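Local coordinates for Sca-family protein (Rickettsia rickettsii, PDB 4LQ8) that is a rickettsial surface cell antigen, represented here by its N-terminal head domain, with a probable role in cell adhesion, at residues K202-T207 and G288-A293; A30-I35 and S220-D225. One frame throughout, in Å; residues are numbered along the deposited sequence.

Interaction 1: K202-T207 and G288-A293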
ATOM      1  N   LYS A 202       5.122  10.338  18.960  1.00 28.31           N
ATOM      2  CA  LYS A 202       4.148  10.514  20.044  1.00 29.22           C
ATOM      3  C   LYS A 202       4.091  11.967  20.487  1.00 34.83           C
ATOM      4  O   LYS A 202       3.298  12.292  21.367  1.00 36.74           O
ATOM      5  CB  LYS A 202       4.592   9.689  21.281  1.00 32.28           C
ATOM      6  CG  LYS A 202       4.418   8.185  21.175  1.00 50.28           C
ATOM      7  CD  LYS A 202       4.684   7.504  22.521  1.00 65.70           C
ATOM      8  CE  LYS A 202       6.120   7.045  22.715  1.00 78.07           C
ATOM      9  NZ  LYS A 202       6.402   5.759  22.014  1.00 84.69           N
ATOM     10  N   THR A 203       4.981  12.818  19.967  1.00 30.04           N
ATOM     11  CA  THR A 203       5.082  14.214  20.417  1.00 31.89           C
ATOM     12  C   THR A 203       4.774  15.253  19.338  1.00 33.73           C
ATOM     13  O   THR A 203       5.089  16.431  19.509  1.00 32.09           O
ATOM     14  CB  THR A 203       6.455  14.477  21.064  1.00 39.96           C
ATOM     15  OG1 THR A 203       7.462  14.291  20.072  1.00 38.70           O
ATOM     16  CG2 THR A 203       6.717  13.592  22.282  1.00 36.45           C
ATOM     17  N   LYS A 204       4.154  14.829  18.236  1.00 30.03           N
ATOM     18  CA  LYS A 204       3.783  15.755  17.176  1.00 28.59           C
ATOM     19  C   LYS A 204       2.283  15.581  16.836  1.00 29.06           C
ATOM     20  O   LYS A 204       1.938  15.075  15.757  1.00 26.97           O
ATOM     21  CB  LYS A 204       4.713  15.591  15.951  1.00 30.10           C
ATOM     22  CG  LYS A 204       4.632  16.762  15.002  1.00 39.28           C
ATOM     23  CD  LYS A 204       5.608  16.675  13.839  1.00 39.26           C
ATOM     24  CE  LYS A 204       5.176  17.693  12.805  1.00 33.64           C
ATOM     25  NZ  LYS A 204       6.209  17.894  11.765  1.00 42.07           N
ATOM     26  N   PRO A 205       1.353  15.954  17.751  1.00 24.34           N
ATOM     27  CA  PRO A 205      -0.082  15.774  17.417  1.00 23.17           C
ATOM     28  C   PRO A 205      -0.489  16.686  16.250  1.00 28.53           C
ATOM     29  O   PRO A 205       0.082  17.775  16.035  1.00 27.08           O
ATOM     30  CB  PRO A 205      -0.804  16.189  18.708  1.00 24.94           C
ATOM     31  CG  PRO A 205       0.159  17.119  19.407  1.00 29.28           C
ATOM     32  CD  PRO A 205       1.528  16.590  19.076  1.00 25.09           C
ATOM     33  N   PHE A 206      -1.470  16.221  15.485  1.00 25.91           N
ATOM     34  CA  PHE A 206      -2.047  16.988  14.394  1.00 25.03           C
ATOM     35  C   PHE A 206      -3.479  16.532  14.187  1.00 27.91           C
ATOM     36  O   PHE A 206      -3.835  15.415  14.576  1.00 26.11           O
ATOM     37  CB  PHE A 206      -1.206  16.863  13.100  1.00 24.87           C
ATOM     38  CG  PHE A 206      -1.139  15.487  12.496  1.00 24.04           C
ATOM     39  CD1 PHE A 206      -2.081  15.076  11.557  1.00 23.47           C
ATOM     40  CD2 PHE A 206      -0.140  14.592  12.873  1.00 25.01           C
ATOM     41  CE1 PHE A 206      -2.037  13.798  11.023  1.00 23.26           C
ATOM     42  CE2 PHE A 206      -0.090  13.311  12.325  1.00 25.97           C
ATOM     43  CZ  PHE A 206      -1.018  12.939  11.373  1.00 23.74           C
ATOM     44  N   THR A 207      -4.285  17.383  13.571  1.00 25.70           N
ATOM     45  CA  THR A 207      -5.672  17.090  13.237  1.00 25.46           C
ATOM     46  C   THR A 207      -5.841  17.022  11.717  1.00 30.07           C
ATOM     47  O   THR A 207      -5.301  17.846  10.977  1.00 27.77           O
ATOM     48  CB  THR A 207      -6.617  18.138  13.863  1.00 34.16           C
ATOM     49  OG1 THR A 207      -6.537  18.028  15.282  1.00 31.52           O
ATOM     50  CG2 THR A 207      -8.074  17.961  13.421  1.00 31.17           C
ATOM     51  N   GLY A 288       4.696  17.969   2.714  1.00 28.59           N
ATOM     52  CA  GLY A 288       6.114  17.653   2.797  1.00 27.03           C
ATOM     53  C   GLY A 288       6.412  16.179   2.679  1.00 29.02           C
ATOM     54  O   GLY A 288       5.505  15.346   2.723  1.00 27.88           O
ATOM     55  N   ASP A 289       7.699  15.854   2.588  1.00 25.80           N
ATOM     56  CA  ASP A 289       8.221  14.496   2.485  1.00 25.07           C
ATOM     57  C   ASP A 289       7.999  13.698   3.762  1.00 28.87           C
ATOM     58  O   ASP A 289       7.952  12.469   3.702  1.00 27.10           O
ATOM     59  CB  ASP A 289       9.721  14.540   2.145  1.00 27.54           C
ATOM     60  CG  ASP A 289       9.993  14.876   0.691  1.00 33.65           C
ATOM     61  OD1 ASP A 289       9.033  14.867  -0.110  1.00 32.41           O
ATOM     62  OD2 ASP A 289      11.156  15.136   0.358  1.00 44.53           O
ATOM     63  N   ASP A 290       7.837  14.394   4.901  1.00 26.13           N
ATOM     64  CA  ASP A 290       7.622  13.782   6.211  1.00 26.32           C
ATOM     65  C   ASP A 290       6.140  13.513   6.486  1.00 30.14           C
ATOM     66  O   ASP A 290       5.814  12.926   7.524  1.00 30.05           O
ATOM     67  CB  ASP A 290       8.249  14.658   7.328  1.00 28.97           C
ATOM     68  CG  ASP A 290       7.675  16.076   7.434  1.00 43.70           C
ATOM     69  OD1 ASP A 290       7.237  16.632   6.395  1.00 44.07           O
ATOM     70  OD2 ASP A 290       7.697  16.636   8.541  1.00 53.30           O
ATOM     71  N   ALA A 291       5.236  13.963   5.569  1.00 25.89           N
ATOM     72  CA  ALA A 291       3.786  13.763   5.729  1.00 23.45           C
ATOM     73  C   ALA A 291       3.458  12.236   5.792  1.00 24.67           C
ATOM     74  O   ALA A 291       3.854  11.470   4.913  1.00 23.21           O
ATOM     75  CB  ALA A 291       3.037  14.417   4.588  1.00 23.53           C
ATOM     76  N   ILE A 292       2.778  11.810   6.859  1.00 20.86           N
ATOM     77  CA  ILE A 292       2.441  10.420   7.072  1.00 19.80           C
ATOM     78  C   ILE A 292       1.255  10.000   6.199  1.00 24.15           C
ATOM     79  O   ILE A 292       0.328  10.775   5.994  1.00 22.33           O
ATOM     80  CB  ILE A 292       2.264  10.088   8.592  1.00 21.49           C
ATOM     81  CG1 ILE A 292       2.374   8.553   8.870  1.00 19.73           C
ATOM     82  CG2 ILE A 292       0.991  10.690   9.181  1.00 21.94           C
ATOM     83  CD1 ILE A 292       3.846   7.916   8.580  1.00 19.57           C
ATOM     84  N   ALA A 293       1.303   8.767   5.680  1.00 22.89           N
ATOM     85  CA  ALA A 293       0.216   8.214   4.880  1.00 21.76           C
ATOM     86  C   ALA A 293      -0.948   7.954   5.811  1.00 24.87           C
ATOM     87  O   ALA A 293      -0.750   7.547   6.953  1.00 22.69           O
ATOM     88  CB  ALA A 293       0.653   6.889   4.242  1.00 22.14           C
TER

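Interaction 2: A30-I35 and S220-D225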
ATOM      1  N   ALA A  30      -4.790  -7.437  14.971  1.00 42.29           N
ATOM      2  CA  ALA A  30      -3.944  -7.697  13.803  1.00 39.29           C
ATOM      3  C   ALA A  30      -2.481  -7.446  14.110  1.00 39.59           C
ATOM      4  O   ALA A  30      -2.158  -6.757  15.074  1.00 41.06           O
ATOM      5  CB  ALA A  30      -4.385  -6.842  12.639  1.00 38.72           C
ATOM      6  N   ASP A  31      -1.592  -8.013  13.307  1.00 33.16           N
ATOM      7  CA  ASP A  31      -0.162  -7.861  13.529  1.00 32.80           C
ATOM      8  C   ASP A  31       0.594  -7.614  12.246  1.00 32.11           C
ATOM      9  O   ASP A  31       0.051  -7.830  11.170  1.00 29.69           O
ATOM     10  CB  ASP A  31       0.383  -9.131  14.199  1.00 37.18           C
ATOM     11  CG  ASP A  31       1.516  -8.898  15.174  1.00 63.62           C
ATOM     12  OD1 ASP A  31       2.183  -7.815  15.083  1.00 67.29           O
ATOM     13  OD2 ASP A  31       1.757  -9.790  16.021  1.00 74.43           O
ATOM     14  N   ASP A  32       1.860  -7.174  12.367  1.00 27.71           N
ATOM     15  CA  ASP A  32       2.757  -7.008  11.241  1.00 26.05           C
ATOM     16  C   ASP A  32       3.210  -8.409  10.873  1.00 30.75           C
ATOM     17  O   ASP A  32       3.373  -9.238  11.761  1.00 30.58           O
ATOM     18  CB  ASP A  32       3.959  -6.132  11.626  1.00 26.47           C
ATOM     19  CG  ASP A  32       3.607  -4.704  12.010  1.00 30.77           C
ATOM     20  OD1 ASP A  32       2.583  -4.186  11.514  1.00 29.10           O
ATOM     21  OD2 ASP A  32       4.337  -4.115  12.823  1.00 30.83           O
ATOM     22  N   GLY A  33       3.366  -8.668   9.583  1.00 28.08           N
ATOM     23  CA  GLY A  33       3.779  -9.964   9.047  1.00 28.54           C
ATOM     24  C   GLY A  33       4.946  -9.867   8.076  1.00 31.73           C
ATOM     25  O   GLY A  33       5.179  -8.812   7.477  1.00 28.91           O
ATOM     26  N   PHE A  34       5.707 -10.966   7.939  1.00 29.29           N
ATOM     27  CA  PHE A  34       6.864 -11.003   7.042  1.00 29.50           C
ATOM     28  C   PHE A  34       7.115 -12.413   6.546  1.00 33.84           C
ATOM     29  O   PHE A  34       6.797 -13.380   7.233  1.00 33.70           O
ATOM     30  CB  PHE A  34       8.126 -10.466   7.741  1.00 31.61           C
ATOM     31  CG  PHE A  34       8.840 -11.473   8.623  1.00 34.47           C
ATOM     32  CD1 PHE A  34       8.305 -11.853   9.853  1.00 37.34           C
ATOM     33  CD2 PHE A  34      10.037 -12.052   8.215  1.00 37.81           C
ATOM     34  CE1 PHE A  34       8.941 -12.816  10.646  1.00 39.77           C
ATOM     35  CE2 PHE A  34      10.682 -13.001   9.014  1.00 41.79           C
ATOM     36  CZ  PHE A  34      10.121 -13.387  10.218  1.00 40.31           C
ATOM     37  N   ILE A  35       7.721 -12.506   5.360  1.00 31.74           N
ATOM     38  CA  ILE A  35       8.187 -13.713   4.703  1.00 32.27           C
ATOM     39  C   ILE A  35       9.614 -13.438   4.265  1.00 40.21           C
ATOM     40  O   ILE A  35       9.891 -12.360   3.738  1.00 38.79           O
ATOM     41  CB  ILE A  35       7.334 -14.103   3.469  1.00 34.40           C
ATOM     42  CG1 ILE A  35       5.959 -14.595   3.890  1.00 34.80           C
ATOM     43  CG2 ILE A  35       8.074 -15.172   2.599  1.00 36.23           C
ATOM     44  CD1 ILE A  35       5.079 -15.097   2.768  1.00 38.90           C
ATOM     45  N   SER A 220      -0.678   9.651  17.835  1.00 28.75           N
ATOM     46  CA  SER A 220       0.520   8.825  17.671  1.00 27.67           C
ATOM     47  C   SER A 220       0.464   8.122  16.331  1.00 28.28           C
ATOM     48  O   SER A 220      -0.613   7.725  15.886  1.00 27.37           O
ATOM     49  CB  SER A 220       0.629   7.793  18.797  1.00 31.53           C
ATOM     50  OG  SER A 220       1.843   7.071  18.734  1.00 38.88           O
ATOM     51  N   TYR A 221       1.630   7.958  15.691  1.00 23.22           N
ATOM     52  CA  TYR A 221       1.752   7.244  14.424  1.00 22.50           C
ATOM     53  C   TYR A 221       3.171   6.699  14.334  1.00 26.64           C
ATOM     54  O   TYR A 221       4.018   7.065  15.150  1.00 25.56           O
ATOM     55  CB  TYR A 221       1.402   8.142  13.194  1.00 23.13           C
ATOM     56  CG  TYR A 221       2.379   9.273  12.942  1.00 24.39           C
ATOM     57  CD1 TYR A 221       3.502   9.087  12.139  1.00 26.08           C
ATOM     58  CD2 TYR A 221       2.180  10.530  13.504  1.00 25.61           C
ATOM     59  CE1 TYR A 221       4.400  10.125  11.891  1.00 25.46           C
ATOM     60  CE2 TYR A 221       3.071  11.581  13.259  1.00 26.49           C
ATOM     61  CZ  TYR A 221       4.167  11.376  12.437  1.00 30.90           C
ATOM     62  OH  TYR A 221       5.089  12.372  12.254  1.00 31.86           O
ATOM     63  N   ARG A 222       3.426   5.815  13.360  1.00 22.12           N
ATOM     64  CA  ARG A 222       4.772   5.284  13.187  1.00 22.26           C
ATOM     65  C   ARG A 222       5.183   5.394  11.730  1.00 26.79           C
ATOM     66  O   ARG A 222       4.337   5.523  10.826  1.00 26.23           O
ATOM     67  CB  ARG A 222       4.876   3.823  13.672  1.00 20.08           C
ATOM     68  CG  ARG A 222       4.056   2.877  12.762  1.00 25.74           C
ATOM     69  CD  ARG A 222       4.256   1.427  13.084  1.00 25.79           C
ATOM     70  NE  ARG A 222       3.334   0.598  12.299  1.00 22.92           N
ATOM     71  CZ  ARG A 222       3.424  -0.718  12.229  1.00 35.03           C
ATOM     72  NH1 ARG A 222       4.411  -1.356  12.850  1.00 25.21           N
ATOM     73  NH2 ARG A 222       2.538  -1.410  11.530  1.00 20.19           N
ATOM     74  N   GLU A 223       6.473   5.322  11.500  1.00 24.91           N
ATOM     75  CA  GLU A 223       6.996   5.287  10.142  1.00 25.77           C
ATOM     76  C   GLU A 223       8.112   4.265  10.085  1.00 27.68           C
ATOM     77  O   GLU A 223       8.957   4.216  10.981  1.00 26.99           O
ATOM     78  CB  GLU A 223       7.449   6.679   9.649  1.00 27.20           C
ATOM     79  CG  GLU A 223       8.507   7.330  10.516  1.00 33.33           C
ATOM     80  CD  GLU A 223       8.770   8.778  10.169  1.00 52.82           C
ATOM     81  OE1 GLU A 223       9.900   9.093   9.730  1.00 57.08           O
ATOM     82  OE2 GLU A 223       7.830   9.592  10.290  1.00 46.63           O
ATOM     83  N   ILE A 224       8.114   3.447   9.033  1.00 25.13           N
ATOM     84  CA  ILE A 224       9.168   2.448   8.861  1.00 24.95           C
ATOM     85  C   ILE A 224      10.091   2.877   7.729  1.00 29.96           C
ATOM     86  O   ILE A 224       9.625   3.313   6.674  1.00 29.42           O
ATOM     87  CB  ILE A 224       8.594   1.015   8.722  1.00 26.63           C
ATOM     88  CG1 ILE A 224       7.912   0.599  10.043  1.00 25.13           C
ATOM     89  CG2 ILE A 224       9.694   0.015   8.304  1.00 27.55           C
ATOM     90  CD1 ILE A 224       6.882  -0.507   9.921  1.00 23.30           C
ATOM     91  N   ASP A 225      11.399   2.789   7.965  1.00 27.59           N
ATOM     92  CA  ASP A 225      12.375   3.180   6.965  1.00 27.68           C
ATOM     93  C   ASP A 225      12.612   2.036   5.959  1.00 29.91           C
ATOM     94  O   ASP A 225      13.657   1.408   5.961  1.00 29.44           O
ATOM     95  CB  ASP A 225      13.669   3.654   7.647  1.00 31.26           C
ATOM     96  CG  ASP A 225      14.617   4.427   6.745  1.00 49.87           C
ATOM     97  OD1 ASP A 225      14.166   4.919   5.684  1.00 51.38           O
ATOM     98  OD2 ASP A 225      15.798   4.580   7.121  1.00 62.33           O
TER

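Interaction 1: K202-T207 and G288-A293
Phe206 points its ring at Ile292, and the two side chains cross at about a right angle. The meeting point is narrow: CZ of Phe206, the far corner of the ring, sits 3.7 Å from CG2 of Ile292, which approaches the ring obliquely. The backbones stay well apart, the CA atoms of Phe206 and Ile292 being 10.8 Å from each other, so the gap is bridged by side chains. Ile292 divides its two branches. CG2 lies between the backbone N and the carbonyl carbon and takes the ring, whereas CG1 swings anti to the backbone N (chi1 -161°) and carries CD1 off in another direction. Both residues are buried. Ala285 of strand 282-285 touches Phe206 as well as Ile292, while Ile218 and Ile334 also touch the Phe206 side chain.

Toward the surface a second pair crosses at a similar angle. Lys204 leaves its backbone on the side opposite N (chi1 -164°) and runs on fully extended, which delivers NZ to within 3.8 Å of Asp290 OD2. That is a long salt bridge between two exposed residues, and it probably adds a modest electrostatic attraction without firmly fixing either group. Asp290 stands in the type I turn from Gly288 to Ala291, whose closing bond runs from Ala291 N to Gly288 O at 3.2 Å. The contact thus joins the entrances of two strands from different sheets: 206-209 of the six-stranded antiparallel sheet and 292-297 of the larger mixed sheet, an apolar sheet-to-sheet contact edged by a charge pair at the surface.

Interaction 2: A30-I35 and S220-D225
Arg222 and Asp32 form a bidentate salt bridge, the guanidinium meeting the carboxylate end-on. NH2 of Arg222 donates to OD1 of Asp32 at 2.8 Å, and NH1 of Arg222 donates to OD2 of Asp32, also at 2.8 Å. Both bonds are nearly straight, 174° and 171°. They reach the syn sides of the oxygens, somewhat tilted from the carboxylate plane, while the oxygens lie in the guanidinium plane. With the two flat groups only 15° apart, the pair is close to coplanar, and the twin bonds resist rotation of either group. The arginine gets there by running straight from CG to NE, while Asp32 reaches from the opposite direction with CG anti to its carbonyl carbon.

Neither partner relies on the other alone. Asp32 OD1 also accepts from the backbone N of Val242, and Asp32 OD2 from Trp171 NE1; on the arginine, NH1 has a second salt bridge to Glu198 and NH2 donates to the carbonyl of Val242. In a buried setting this network would be expected to keep both groups charged. It ties together the two sheets of the fold: Arg222 comes from strand 215-224 of the antiparallel sheet, and Asp32 stands just ahead of strand 33-37, which pairs with strand 236-245 in the mixed sheet. Next to the bridge, Asp31 OD1 accepts from the backbone N of Asp32 at 2.8 Å.

Apolar side chains flank the bridge: Ile224, two residues on in the same strand, puts CD1 3.9 Å above the plane of the Arg222 guanidinium, offset toward the rim; Met241 touches Ile224 and Asp32.

The antiparallel sheet supplies one side of both contacts: strands 206-209 and 215-224 are neighbours in it and follow each other in the chain. The centres of interactions 1 and 2 lie about 16 Å apart, yet their segments touch directly. Ile292 is the main go-between, with CD1 3.3 Å from Arg222 O and CG1 3.5 Å from Tyr221 CD1. Ring also meets ring, since Phe206 CE2 comes within 3.7 Å of Tyr221 CE2. Both contacts fasten this sheet to the mixed one, but differently: interaction 1 is partly buried and mainly apolar, with a loose charge pair, whereas interaction 2 is buried and polar.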